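CCHC-type domain-containing protein (Trypanosoma brucei brucei, PDB 7C45) probably trims guide RNAs as an RNase D-type 3'-5' exonuclease, holding uridine-rich RNA with a pair of zinc knuckles. Local coordinates at residues Val18-Thr21 with His22-Lys26; His194-Leu197 with Leu198-Tyr201; Asp237-Pro240 with Ala241-Asn244; Lys264-Glu268 with Ala269-Lys273; Ser282-Glu286 with Val287-Ala291. All blocks are in the same frame, centred on the assembly; numbering follows the deposited sequence.

Interaction 1: Val18-Thr21 with His22-Lys26; sequences VVDT and HEKLK
Thr-21 O takes Leu-25 N at 2.9 Å where strand 16-19 turns into helix 22-33 within one tight corner, Thr-21 being the N-cap. Beside this backbone bond, Thr-21 OG1 caps the helix by accepting Lys-24 N at 3.1 Å in a nearly straight bond (166°). A chi1 of 68° tucks that hydroxyl between the backbone N and the carbonyl carbon, facing back into the first turn. Lys-24 then runs extended from CG, passing Thr-21 OG1 with its methylenes and drawing alongside Asp-20. Its NZ meets the syn lone pair of Asp-20 OD1 at 2.8 Å, a salt bridge. A water ties the ammonium to the strand as well, accepting from Lys-24 NZ at 3.0 Å and donating to Val-18 O. On the inner side Val-19 CG1 presses on Leu-25 CA at 3.5 Å, and both side chains continue onto Phe-73 of strand 70-74. His-22 and Lys-26, one turn apart, bind a zinc ion in another crystal of this protein, though none is bound here. Chemically, the corner is held twice over, by an uncharged cap on the helix start and by a lysine whose ammonium pairs with a carboxylate and also donates to a water held by Val-18 O, with apolar packing beneath.

Interaction 2: His194-Leu197 with Leu198-Tyr201; sequences HILL and LSNY
Leu-197 O is approached from three directions in the last turns of helix 182-202. A water donates to it at 3.1 Å and accepts in turn from Asn-200 ND2 at 2.8 Å, bridging side chain to backbone. Asn-200 N adds a weak bond, and Tyr-201 CD1 comes up at 3.2 Å, putting the oxygen at the ring's edge near its plane. The same ring meets Leu-197 CD1 through its CE1 at 4.1 Å, the two side chains crossing at a slant. On the preceding carbonyl, Leu-196 O, Ser-199 folds its hydroxyl back: with chi1 at 69° OG donates to that oxygen, at 2.5 Å so short that the exact length is doubtful. Regular helix bonds precede this, Leu-198 N to His-194 O and Ser-199 N to Ile-195 O, while Leu-198 CG lies 3.1 Å from the same His-194 O. Tyr-201 packs on Val-151 and Ala-152 of helix 144-152, and its OH makes weak bonds with Ser-8 and Thr-5 near the N-terminus. Bonds to the third residue back, alongside the usual fourth, are typical of a helix nearing its C-terminal end. Here that helix belongs to the RNase H-like exonuclease fold, and it carries Asp-191, a ligand of the bound calcium.

Interaction 3: Asp237-Pro240 with Ala241-Asn244; sequences DATP and AEVN. With nucleotides of chain B.
A type I beta turn from Thr-239 to Glu-242 forms this contact, and the chain on its two sides comes together where Asp-237 meets Asn-244, the N-cap of helix 245-251. The turn bond, Glu-242 N to Thr-239 O, is 3.3 Å long. The side chains of the same two residues also meet: Glu-242 reaches back, extended beyond CG, and takes a bond from Thr-239 OG1 on OE2, modelled so short that its length is doubtful. At the base Asn-244 N donates to Asp-237 OD1 at 2.8 Å (162°), arriving from above the carboxylate plane. Asp-237 OD2 stands 3.1 Å from Glu-242 O, two acceptors side by side; Arg-141 serves both, through NH2 and NE respectively, and Arg-104 gives OD2 a second salt bridge. Asp-237 OD1 also takes a bond from Tyr-222 OH. The tip of the turn faces RNA: Pro-240 CB lies over a face of the U8 base of chain B, 3.3 Å from its N3, and Ala-241 CB lies 3.6 Å from the sugar atom O4'. Placed between helices 212-226 and 245-251, the loop leads into the latter, where Asn-244 OD1 caps Trp-247 N and ND2 reaches back to Ala-236 O.

Interaction 4: Lys264-Glu268 with Ala269-Lys273; sequences KGHTE and AECFK. With ZN (zinc ion), chain C; nucleotides of chain B.
Between Thr-267 and Cys-271 the chain makes a short 3-10 turn, with Glu-270 N bonded to Thr-267 O and Cys-271 N to Glu-268 O, before helix 272-275 starts. The turn brings His-266 NE2 and Cys-271 SG onto one zinc ion, SG at 2.3 Å from the metal. Cys-271 gets there with SG anti to its own N (chi1 -178°), and Cys-258 and Cys-261 complete the metal site of a CCHC zinc knuckle. Glu-270 reaches back, extended beyond CG, and its OE2 accepts Thr-267 N at 2.8 Å from above the carboxylate plane; the same oxygen lies 3.2 Å from His-266 CB. What the turn presents to the RNA is a slot that here takes one uracil. The base of U4 of chain B enters between His-266 and Phe-272, with its O4 3.1 Å above the centre of the imidazole and its N3 3.4 Å above the centre of the phenyl ring. Two backbone groups meet its N3 and O4: N3 donates to Glu-270 O at 2.8 Å (173°), and O4 accepts Phe-272 N at 2.9 Å (174°). Such a pairing suits the donor-acceptor pattern of uracil. The base of U3 of chain B stands at the Phe-272 edge. Thr-267 rests on Leu-135 and Arg-136 at the end of helix 124-136, and Arg-136 also bonds Gly-265 O, joining this knuckle to the exonuclease domain.

Interaction 5: Ser282-Glu286 with Val287-Ala291; sequences SFCGE and VGHTA. With ZN (zinc ion), chain D; nucleotides of chain B.
His-289 links Cys-284 to the RNA in this second CCHC zinc knuckle, and its side chain touches something at every step. CB, where it leaves the backbone, lies 3.2 Å from O4 of U5 of chain B. CG comes next, 3.4 Å from C4 of U2 of chain B, whose base spreads over one face of the imidazole; ND1 looks onto its C5 and C4. The O4 of U2 stands 3.3 Å above the ring centre. Past CD2 and CE1, which flank it in the ring, NE2 binds the zinc ion at 2.1 Å. Cys-284 SG, 2.3 Å from the zinc, comes in at the edge of the ring close to its plane, closest to NE2; Cys-281 and Cys-294 supply the other two ligands. The backbone on both sides of the histidine grips nucleotides too. Gly-288 O accepts the 2'-hydroxyl of U2 at 2.6 Å, and Thr-290 N donates to O4 of U5 at 3.0 Å, so one residue's ring and its neighbours' peptides engage two different uridines. Across the mouth of the loop, Ser-282 OG touches Ala-291 CB. Next to them one water bridges the two backbones, accepting from Ser-282 N at 2.9 Å and also from Ala-291 N.

How the interactions relate
Interactions 4 and 5 are the two zinc knuckles, centres about 16 Å apart, sharing the RNA: U3 lies near both, U4 sits in interaction 4, and U2 and U5 meet interaction 5. Further along the same strand U8 touches interaction 3, the side chain of Pro-240 about 13 Å from a bound calcium. Interaction 2 lies on the helix that supplies Asp-191 to the calcium site, the side chain of Ile-195 about 6 Å from calcium. Interaction 1 is remote, its nearest atom about 16 Å from the RNA and its centre about 51 Å from both of theirs in the knuckles. Interactions 5, 4 and 3 touch the RNA; the nearest atom of interaction 2 is about 8 Å away.

Interaction 1: Val18-Thr21 with His22-Lys26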
# COMPACT_ATOMS: atom_id res chain seq x y z
N VAL A 18 20.74 -1.58 -2.87
CA VAL A 18 20.48 -1.65 -4.31
C VAL A 18 20.87 -3.03 -4.82
O VAL A 18 22.00 -3.49 -4.60
CB VAL A 18 21.25 -0.55 -5.05
CG1 VAL A 18 21.07 -0.73 -6.57
CG2 VAL A 18 20.80 0.81 -4.61
N VAL A 19 19.97 -3.67 -5.53
CA VAL A 19 20.23 -5.00 -6.08
C VAL A 19 20.35 -4.82 -7.59
O VAL A 19 19.35 -4.74 -8.31
CB VAL A 19 19.13 -6.00 -5.69
CG1 VAL A 19 19.38 -7.36 -6.33
CG2 VAL A 19 19.10 -6.14 -4.15
N ASP A 20 21.59 -4.73 -8.09
CA ASP A 20 21.79 -4.37 -9.48
C ASP A 20 22.83 -5.24 -10.18
O ASP A 20 23.21 -4.93 -11.31
CB ASP A 20 22.15 -2.90 -9.60
CG ASP A 20 23.40 -2.52 -8.83
OD1 ASP A 20 23.94 -3.34 -8.05
OD2 ASP A 20 23.81 -1.37 -8.99
N THR A 21 23.26 -6.33 -9.55
CA THR A 21 24.08 -7.34 -10.20
C THR A 21 23.48 -8.71 -9.94
O THR A 21 22.69 -8.93 -9.02
CB THR A 21 25.53 -7.32 -9.69
OG1 THR A 21 25.57 -7.76 -8.33
CG2 THR A 21 26.10 -5.90 -9.75
N HIS A 22 23.89 -9.66 -10.78
CA HIS A 22 23.45 -11.04 -10.62
C HIS A 22 23.85 -11.58 -9.25
O HIS A 22 23.05 -12.26 -8.59
CB HIS A 22 24.01 -11.90 -11.75
CG HIS A 22 23.50 -13.31 -11.76
ND1 HIS A 22 22.19 -13.62 -12.01
CD2 HIS A 22 24.14 -14.48 -11.55
CE1 HIS A 22 22.02 -14.93 -11.96
NE2 HIS A 22 23.19 -15.48 -11.68
N GLU A 23 25.06 -11.27 -8.78
CA GLU A 23 25.47 -11.73 -7.46
C GLU A 23 24.55 -11.16 -6.38
O GLU A 23 24.08 -11.89 -5.49
CB GLU A 23 26.92 -11.35 -7.18
CG GLU A 23 27.93 -12.26 -7.85
CD GLU A 23 27.76 -13.72 -7.46
OE1 GLU A 23 27.54 -13.99 -6.26
OE2 GLU A 23 27.83 -14.60 -8.35
N LYS A 24 24.28 -9.86 -6.44
CA LYS A 24 23.41 -9.27 -5.43
C LYS A 24 22.00 -9.86 -5.49
O LYS A 24 21.33 -10.02 -4.46
CB LYS A 24 23.37 -7.76 -5.60
CG LYS A 24 24.67 -7.05 -5.14
CD LYS A 24 24.68 -5.64 -5.68
CE LYS A 24 26.06 -5.01 -5.75
NZ LYS A 24 25.93 -3.55 -6.04
N LEU A 25 21.54 -10.18 -6.70
CA LEU A 25 20.20 -10.73 -6.88
C LEU A 25 20.06 -12.11 -6.25
O LEU A 25 19.03 -12.42 -5.65
CB LEU A 25 19.88 -10.80 -8.37
CG LEU A 25 18.59 -11.49 -8.81
CD1 LEU A 25 17.34 -10.72 -8.31
CD2 LEU A 25 18.57 -11.62 -10.32
N LYS A 26 21.07 -12.97 -6.40
CA LYS A 26 20.99 -14.30 -5.80
C LYS A 26 20.85 -14.20 -4.30
O LYS A 26 20.04 -14.92 -3.70
CB LYS A 26 22.24 -15.11 -6.15
CG LYS A 26 22.62 -15.06 -7.60
CD LYS A 26 21.74 -15.95 -8.42
CE LYS A 26 22.34 -17.33 -8.44
NZ LYS A 26 21.42 -18.37 -8.98
O HOH W 1 24.31 -2.63 -3.65

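Interaction 2: His194-Leu197 with Leu198-Tyr201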
# COMPACT_ATOMS: atom_id res chain seq x y z
N HIS A 194 6.75 1.25 5.16
CA HIS A 194 5.42 1.60 5.67
C HIS A 194 4.44 0.46 5.49
O HIS A 194 3.62 0.20 6.36
CB HIS A 194 4.91 2.84 4.95
CG HIS A 194 5.76 4.04 5.17
ND1 HIS A 194 6.43 4.27 6.36
CD2 HIS A 194 6.07 5.08 4.36
CE1 HIS A 194 7.11 5.40 6.26
NE2 HIS A 194 6.90 5.91 5.06
N ILE A 195 4.52 -0.25 4.37
CA ILE A 195 3.65 -1.40 4.15
C ILE A 195 3.90 -2.47 5.20
O ILE A 195 2.96 -3.04 5.76
CB ILE A 195 3.84 -1.95 2.73
CG1 ILE A 195 3.27 -0.93 1.74
CG2 ILE A 195 3.13 -3.28 2.60
CD1 ILE A 195 3.63 -1.21 0.24
N LEU A 196 5.17 -2.79 5.45
CA LEU A 196 5.44 -3.87 6.40
C LEU A 196 5.01 -3.46 7.80
O LEU A 196 4.39 -4.25 8.53
CB LEU A 196 6.93 -4.25 6.34
CG LEU A 196 7.35 -5.48 7.16
CD1 LEU A 196 6.74 -6.74 6.60
CD2 LEU A 196 8.88 -5.62 7.26
N LEU A 197 5.26 -2.22 8.19
CA LEU A 197 4.85 -1.84 9.54
C LEU A 197 3.33 -1.77 9.65
O LEU A 197 2.77 -2.13 10.69
CB LEU A 197 5.50 -0.52 9.93
CG LEU A 197 5.05 0.85 9.46
CD1 LEU A 197 3.91 1.41 10.32
CD2 LEU A 197 6.24 1.79 9.46
N LEU A 198 2.65 -1.34 8.58
CA LEU A 198 1.19 -1.31 8.60
C LEU A 198 0.60 -2.70 8.76
O LEU A 198 -0.47 -2.85 9.36
CB LEU A 198 0.65 -0.68 7.32
CG LEU A 198 0.72 0.85 7.33
CD1 LEU A 198 0.41 1.42 5.94
CD2 LEU A 198 -0.21 1.45 8.40
N SER A 199 1.26 -3.71 8.19
CA SER A 199 0.76 -5.08 8.32
C SER A 199 0.74 -5.51 9.78
O SER A 199 -0.11 -6.31 10.16
CB SER A 199 1.60 -6.05 7.50
OG SER A 199 2.89 -6.19 8.06
N ASN A 200 1.64 -4.96 10.60
CA ASN A 200 1.65 -5.31 12.02
C ASN A 200 0.41 -4.81 12.72
O ASN A 200 -0.03 -5.40 13.71
CB ASN A 200 2.89 -4.73 12.70
CG ASN A 200 4.16 -5.49 12.36
OD1 ASN A 200 4.11 -6.67 11.98
ND2 ASN A 200 5.30 -4.83 12.50
N TYR A 201 -0.17 -3.72 12.24
CA TYR A 201 -1.36 -3.18 12.85
C TYR A 201 -2.63 -3.83 12.32
O TYR A 201 -3.60 -3.97 13.06
CB TYR A 201 -1.45 -1.68 12.62
CG TYR A 201 -0.43 -0.86 13.37
CD1 TYR A 201 0.85 -0.65 12.85
CD2 TYR A 201 -0.74 -0.30 14.59
CE1 TYR A 201 1.77 0.10 13.53
CE2 TYR A 201 0.18 0.45 15.27
CZ TYR A 201 1.42 0.66 14.74
OH TYR A 201 2.32 1.41 15.43
O HOH W 2 4.72 -2.12 13.04

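Interaction 3: Asp237-Pro240 with Ala241-Asn244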
# COMPACT_ATOMS: atom_id res chain seq x y z
N ASP A 237 -12.82 -0.71 -10.72
CA ASP A 237 -13.40 0.31 -9.88
C ASP A 237 -13.93 1.45 -10.74
O ASP A 237 -13.32 1.79 -11.76
CB ASP A 237 -12.36 0.82 -8.87
CG ASP A 237 -11.80 -0.31 -8.00
OD1 ASP A 237 -12.59 -1.17 -7.54
OD2 ASP A 237 -10.58 -0.31 -7.79
N ALA A 238 -15.07 2.02 -10.34
CA ALA A 238 -15.72 3.01 -11.20
C ALA A 238 -14.88 4.29 -11.36
O ALA A 238 -14.99 4.97 -12.39
CB ALA A 238 -17.10 3.35 -10.65
N THR A 239 -14.08 4.62 -10.37
CA THR A 239 -13.10 5.70 -10.39
C THR A 239 -11.87 5.23 -9.67
O THR A 239 -11.94 4.35 -8.79
CB THR A 239 -13.62 6.99 -9.70
OG1 THR A 239 -13.90 6.72 -8.32
CG2 THR A 239 -14.86 7.51 -10.37
N PRO A 240 -10.69 5.80 -9.96
CA PRO A 240 -9.45 5.23 -9.42
C PRO A 240 -9.38 5.22 -7.91
O PRO A 240 -8.80 4.29 -7.33
CB PRO A 240 -8.36 6.13 -10.03
CG PRO A 240 -8.98 6.66 -11.28
CD PRO A 240 -10.43 6.86 -10.95
N ALA A 241 -9.97 6.21 -7.23
CA ALA A 241 -9.80 6.31 -5.79
C ALA A 241 -10.96 5.67 -5.03
O ALA A 241 -11.32 6.15 -3.95
CB ALA A 241 -9.62 7.77 -5.38
N GLU A 242 -11.55 4.60 -5.56
CA GLU A 242 -12.53 3.85 -4.79
C GLU A 242 -12.38 2.35 -4.99
O GLU A 242 -11.64 1.87 -5.86
CB GLU A 242 -13.97 4.29 -5.11
CG GLU A 242 -14.43 4.09 -6.50
CD GLU A 242 -15.78 4.77 -6.73
OE1 GLU A 242 -16.77 4.36 -6.10
OE2 GLU A 242 -15.83 5.73 -7.52
N VAL A 243 -13.05 1.59 -4.12
CA VAL A 243 -13.14 0.15 -4.22
C VAL A 243 -14.58 -0.17 -4.60
O VAL A 243 -15.51 0.30 -3.94
CB VAL A 243 -12.75 -0.55 -2.90
CG1 VAL A 243 -13.05 -2.02 -2.98
CG2 VAL A 243 -11.28 -0.30 -2.59
N ASN A 244 -14.74 -0.91 -5.69
CA ASN A 244 -16.01 -1.41 -6.19
C ASN A 244 -16.93 -1.84 -5.04
O ASN A 244 -16.57 -2.70 -4.25
CB ASN A 244 -15.67 -2.60 -7.11
CG ASN A 244 -16.84 -3.15 -7.80
OD1 ASN A 244 -17.77 -3.58 -7.17
ND2 ASN A 244 -16.80 -3.16 -9.14
P U B 8 -5.78 10.52 -3.75
OP1 U B 8 -6.21 11.23 -4.98
OP2 U B 8 -6.60 10.68 -2.53
O5' U B 8 -5.59 9.01 -4.16
C5' U B 8 -5.82 7.97 -3.24
C4' U B 8 -5.49 6.64 -3.85
O4' U B 8 -6.31 6.43 -5.03
C3' U B 8 -4.07 6.46 -4.35
O3' U B 8 -3.18 6.13 -3.30
C2' U B 8 -4.22 5.35 -5.38
O2' U B 8 -4.35 4.08 -4.74
C1' U B 8 -5.58 5.70 -5.99
N1 U B 8 -5.48 6.56 -7.19
C2 U B 8 -5.21 5.95 -8.38
O2 U B 8 -4.99 4.76 -8.46
N3 U B 8 -5.15 6.80 -9.47
C4 U B 8 -5.39 8.17 -9.43
O4 U B 8 -5.33 8.83 -10.46
C5 U B 8 -5.70 8.71 -8.14
C6 U B 8 -5.74 7.90 -7.08

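Interaction 4: Lys264-Glu268 with Ala269-Lys273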
# COMPACT_ATOMS: atom_id res chain seq x y z
N LYS A 264 -25.29 6.63 6.76
CA LYS A 264 -24.03 6.09 6.28
C LYS A 264 -22.99 7.21 6.27
O LYS A 264 -23.32 8.39 6.28
CB LYS A 264 -24.25 5.47 4.90
CG LYS A 264 -24.87 4.10 4.99
CD LYS A 264 -25.86 3.79 3.91
CE LYS A 264 -26.73 2.61 4.36
NZ LYS A 264 -26.45 1.33 3.63
N GLY A 265 -21.71 6.81 6.30
CA GLY A 265 -20.63 7.76 6.16
C GLY A 265 -19.89 8.08 7.45
O GLY A 265 -18.80 8.66 7.39
N HIS A 266 -20.45 7.72 8.60
CA HIS A 266 -19.74 7.95 9.85
C HIS A 266 -20.23 6.95 10.89
O HIS A 266 -21.20 6.22 10.68
CB HIS A 266 -19.93 9.37 10.36
CG HIS A 266 -21.34 9.67 10.77
ND1 HIS A 266 -22.26 10.27 9.93
CD2 HIS A 266 -21.97 9.49 11.96
CE1 HIS A 266 -23.40 10.41 10.58
NE2 HIS A 266 -23.26 9.94 11.80
N THR A 267 -19.53 6.93 12.03
CA THR A 267 -19.89 6.04 13.12
C THR A 267 -20.42 6.85 14.29
O THR A 267 -20.27 8.07 14.36
CB THR A 267 -18.71 5.20 13.61
OG1 THR A 267 -17.78 6.05 14.29
CG2 THR A 267 -18.01 4.48 12.47
N GLU A 268 -21.01 6.12 15.23
CA GLU A 268 -21.57 6.71 16.43
C GLU A 268 -20.56 7.60 17.14
O GLU A 268 -20.90 8.68 17.62
CB GLU A 268 -22.06 5.58 17.35
CG GLU A 268 -22.42 5.99 18.76
CD GLU A 268 -22.68 4.79 19.66
OE1 GLU A 268 -23.60 4.03 19.36
OE2 GLU A 268 -21.93 4.60 20.63
N ALA A 269 -19.29 7.17 17.19
CA ALA A 269 -18.28 7.93 17.92
C ALA A 269 -18.02 9.29 17.29
O ALA A 269 -17.51 10.19 17.97
CB ALA A 269 -16.97 7.16 17.99
N GLU A 270 -18.35 9.45 16.01
CA GLU A 270 -18.14 10.67 15.25
C GLU A 270 -19.41 11.45 14.98
O GLU A 270 -19.36 12.44 14.26
CB GLU A 270 -17.47 10.34 13.91
CG GLU A 270 -16.43 9.22 13.93
CD GLU A 270 -16.23 8.57 12.57
OE1 GLU A 270 -15.09 8.13 12.28
OE2 GLU A 270 -17.19 8.48 11.78
N CYS A 271 -20.56 11.03 15.52
CA CYS A 271 -21.85 11.55 15.09
C CYS A 271 -22.09 12.97 15.56
O CYS A 271 -22.12 13.22 16.77
CB CYS A 271 -22.96 10.63 15.61
SG CYS A 271 -24.59 11.13 15.09
N PHE A 272 -22.30 13.89 14.62
CA PHE A 272 -22.63 15.27 14.96
C PHE A 272 -23.95 15.35 15.71
O PHE A 272 -24.13 16.21 16.56
CB PHE A 272 -22.71 16.14 13.70
CG PHE A 272 -21.42 16.24 12.93
CD1 PHE A 272 -20.20 16.22 13.59
CD2 PHE A 272 -21.44 16.36 11.55
CE1 PHE A 272 -19.01 16.32 12.86
CE2 PHE A 272 -20.26 16.47 10.82
CZ PHE A 272 -19.04 16.44 11.49
N LYS A 273 -24.90 14.47 15.39
CA LYS A 273 -26.20 14.55 16.06
C LYS A 273 -26.09 14.11 17.51
O LYS A 273 -26.62 14.78 18.40
CB LYS A 273 -27.23 13.74 15.29
CG LYS A 273 -27.46 14.27 13.86
CD LYS A 273 -28.73 13.71 13.28
CE LYS A 273 -29.12 14.37 11.95
NZ LYS A 273 -30.02 13.45 11.17
ZN ZN C . -24.80 9.66 13.28
P U B 4 -16.76 17.77 4.61
OP1 U B 4 -15.76 17.99 3.54
OP2 U B 4 -18.02 18.56 4.58
O5' U B 4 -17.14 16.22 4.73
C5' U B 4 -17.90 15.71 5.83
C4' U B 4 -17.02 15.17 6.93
O4' U B 4 -17.77 15.06 8.17
C3' U B 4 -16.39 13.79 6.71
O3' U B 4 -15.12 13.82 7.35
C2' U B 4 -17.33 12.88 7.52
O2' U B 4 -16.74 11.66 7.93
C1' U B 4 -17.61 13.77 8.71
N1 U B 4 -18.81 13.48 9.52
C2 U B 4 -18.65 13.18 10.87
O2 U B 4 -17.57 13.04 11.39
N3 U B 4 -19.81 12.98 11.59
C4 U B 4 -21.08 13.10 11.09
O4 U B 4 -22.04 12.93 11.85
C5 U B 4 -21.17 13.44 9.70
C6 U B 4 -20.07 13.63 8.98
P U B 3 -15.17 23.22 8.65
OP1 U B 3 -15.06 24.13 7.49
OP2 U B 3 -16.17 23.40 9.72
O5' U B 3 -15.36 21.76 8.07
C5' U B 3 -14.46 21.26 7.10
C4' U B 3 -14.60 19.77 6.94
O4' U B 3 -14.22 19.12 8.18
C3' U B 3 -16.02 19.28 6.63
O3' U B 3 -15.92 18.06 5.93
C2' U B 3 -16.54 18.96 8.02
O2' U B 3 -17.63 18.08 8.05
C1' U B 3 -15.30 18.35 8.65
N1 U B 3 -15.35 18.32 10.12
C2 U B 3 -15.35 17.07 10.71
O2 U B 3 -15.24 16.02 10.10
N3 U B 3 -15.43 17.08 12.08
C4 U B 3 -15.54 18.19 12.89
O4 U B 3 -15.61 18.01 14.10
C5 U B 3 -15.56 19.45 12.20
C6 U B 3 -15.47 19.46 10.87

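Interaction 5: Ser282-Glu286 with Val287-Ala291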
# COMPACT_ATOMS: atom_id res chain seq x y z
N SER A 282 -10.24 16.74 21.71
CA SER A 282 -9.70 16.16 22.95
C SER A 282 -8.30 16.68 23.27
O SER A 282 -7.83 16.54 24.41
CB SER A 282 -9.69 14.65 22.85
OG SER A 282 -8.84 14.19 21.85
N PHE A 283 -7.62 17.29 22.29
CA PHE A 283 -6.31 17.88 22.55
C PHE A 283 -6.45 19.29 23.13
O PHE A 283 -6.14 19.53 24.30
CB PHE A 283 -5.46 17.89 21.27
CG PHE A 283 -4.02 18.28 21.49
CD1 PHE A 283 -3.11 17.37 21.96
CD2 PHE A 283 -3.62 19.59 21.31
CE1 PHE A 283 -1.79 17.73 22.16
CE2 PHE A 283 -2.32 19.97 21.53
CZ PHE A 283 -1.40 19.03 21.96
N CYS A 284 -6.91 20.25 22.32
CA CYS A 284 -6.93 21.65 22.72
C CYS A 284 -8.23 22.10 23.35
O CYS A 284 -8.30 23.23 23.85
CB CYS A 284 -6.64 22.54 21.52
SG CYS A 284 -8.02 22.58 20.34
N GLY A 285 -9.27 21.28 23.28
CA GLY A 285 -10.49 21.53 23.99
C GLY A 285 -11.51 22.43 23.32
O GLY A 285 -12.54 22.72 23.93
N GLU A 286 -11.26 22.90 22.10
CA GLU A 286 -12.25 23.79 21.50
C GLU A 286 -13.21 23.02 20.62
O GLU A 286 -12.94 21.90 20.18
CB GLU A 286 -11.59 24.88 20.67
CG GLU A 286 -10.20 25.00 21.02
CD GLU A 286 -9.60 26.35 20.77
OE1 GLU A 286 -10.17 27.11 19.97
OE2 GLU A 286 -8.57 26.65 21.39
N VAL A 287 -14.36 23.64 20.38
CA VAL A 287 -15.39 23.07 19.52
C VAL A 287 -15.01 23.34 18.08
O VAL A 287 -14.35 24.33 17.76
CB VAL A 287 -16.77 23.67 19.87
CG1 VAL A 287 -17.87 22.97 19.11
CG2 VAL A 287 -17.02 23.59 21.37
N GLY A 288 -15.39 22.42 17.19
CA GLY A 288 -15.32 22.68 15.78
C GLY A 288 -14.33 21.82 15.02
O GLY A 288 -14.30 21.92 13.79
N HIS A 289 -13.53 20.99 15.70
CA HIS A 289 -12.63 20.07 15.02
C HIS A 289 -12.29 18.90 15.95
O HIS A 289 -12.52 18.97 17.16
CB HIS A 289 -11.35 20.78 14.55
CG HIS A 289 -10.47 21.22 15.68
ND1 HIS A 289 -10.53 22.48 16.22
CD2 HIS A 289 -9.51 20.55 16.37
CE1 HIS A 289 -9.65 22.57 17.20
NE2 HIS A 289 -9.02 21.42 17.31
N THR A 290 -11.75 17.84 15.37
CA THR A 290 -11.33 16.66 16.12
C THR A 290 -9.83 16.69 16.38
O THR A 290 -9.06 17.35 15.68
CB THR A 290 -11.65 15.38 15.35
OG1 THR A 290 -10.82 15.35 14.19
CG2 THR A 290 -13.09 15.33 14.93
N ALA A 291 -9.42 15.92 17.39
CA ALA A 291 -8.00 15.74 17.70
C ALA A 291 -7.19 15.32 16.48
O ALA A 291 -6.07 15.79 16.29
CB ALA A 291 -7.86 14.69 18.81
ZN ZN D . -7.68 20.94 18.79
P U B 2 -12.89 27.42 13.00
OP1 U B 2 -14.19 28.00 12.63
OP2 U B 2 -12.66 26.93 14.38
O5' U B 2 -12.60 26.22 12.01
C5' U B 2 -12.54 26.40 10.61
C4' U B 2 -12.36 25.07 9.93
O4' U B 2 -11.03 24.56 10.24
C3' U B 2 -13.35 23.99 10.40
O3' U B 2 -13.70 23.15 9.31
C2' U B 2 -12.55 23.19 11.42
O2' U B 2 -12.94 21.84 11.53
C1' U B 2 -11.13 23.30 10.86
N1 U B 2 -10.11 23.24 11.91
C2 U B 2 -9.35 22.09 11.95
O2 U B 2 -9.50 21.21 11.13
N3 U B 2 -8.41 22.04 12.95
C4 U B 2 -8.19 23.01 13.92
O4 U B 2 -7.30 22.84 14.76
C5 U B 2 -9.03 24.16 13.81
C6 U B 2 -9.95 24.23 12.85
P U B 3 -15.17 23.22 8.65
OP1 U B 3 -15.06 24.13 7.49
OP2 U B 3 -16.17 23.40 9.72
O5' U B 3 -15.36 21.76 8.07
C5' U B 3 -14.46 21.26 7.10
C4' U B 3 -14.60 19.77 6.94
O4' U B 3 -14.22 19.12 8.18
C3' U B 3 -16.02 19.28 6.63
O3' U B 3 -15.92 18.06 5.93
C2' U B 3 -16.54 18.96 8.02
O2' U B 3 -17.63 18.08 8.05
C1' U B 3 -15.30 18.35 8.65
N1 U B 3 -15.35 18.32 10.12
C2 U B 3 -15.35 17.07 10.71
O2 U B 3 -15.24 16.02 10.10
N3 U B 3 -15.43 17.08 12.08
C4 U B 3 -15.54 18.19 12.89
O4 U B 3 -15.61 18.01 14.10
C5 U B 3 -15.56 19.45 12.20
C6 U B 3 -15.47 19.46 10.87
P U B 5 -13.79 13.15 6.72
OP1 U B 5 -14.11 12.33 5.54
OP2 U B 5 -13.06 12.52 7.86
O5' U B 5 -12.89 14.40 6.33
C5' U B 5 -13.34 15.36 5.39
C4' U B 5 -12.43 16.57 5.35
O4' U B 5 -12.64 17.35 6.56
C3' U B 5 -10.93 16.28 5.28
O3' U B 5 -10.31 17.22 4.40
C2' U B 5 -10.45 16.57 6.70
O2' U B 5 -9.12 16.98 6.76
C1' U B 5 -11.40 17.69 7.12
N1 U B 5 -11.58 17.85 8.57
C2 U B 5 -11.44 19.12 9.08
O2 U B 5 -11.19 20.10 8.40
N3 U B 5 -11.62 19.22 10.43
C4 U B 5 -11.91 18.19 11.29
O4 U B 5 -12.01 18.45 12.47
C5 U B 5 -12.03 16.90 10.68
C6 U B 5 -11.87 16.78 9.36
O HOH W 3 -11.28 15.08 19.54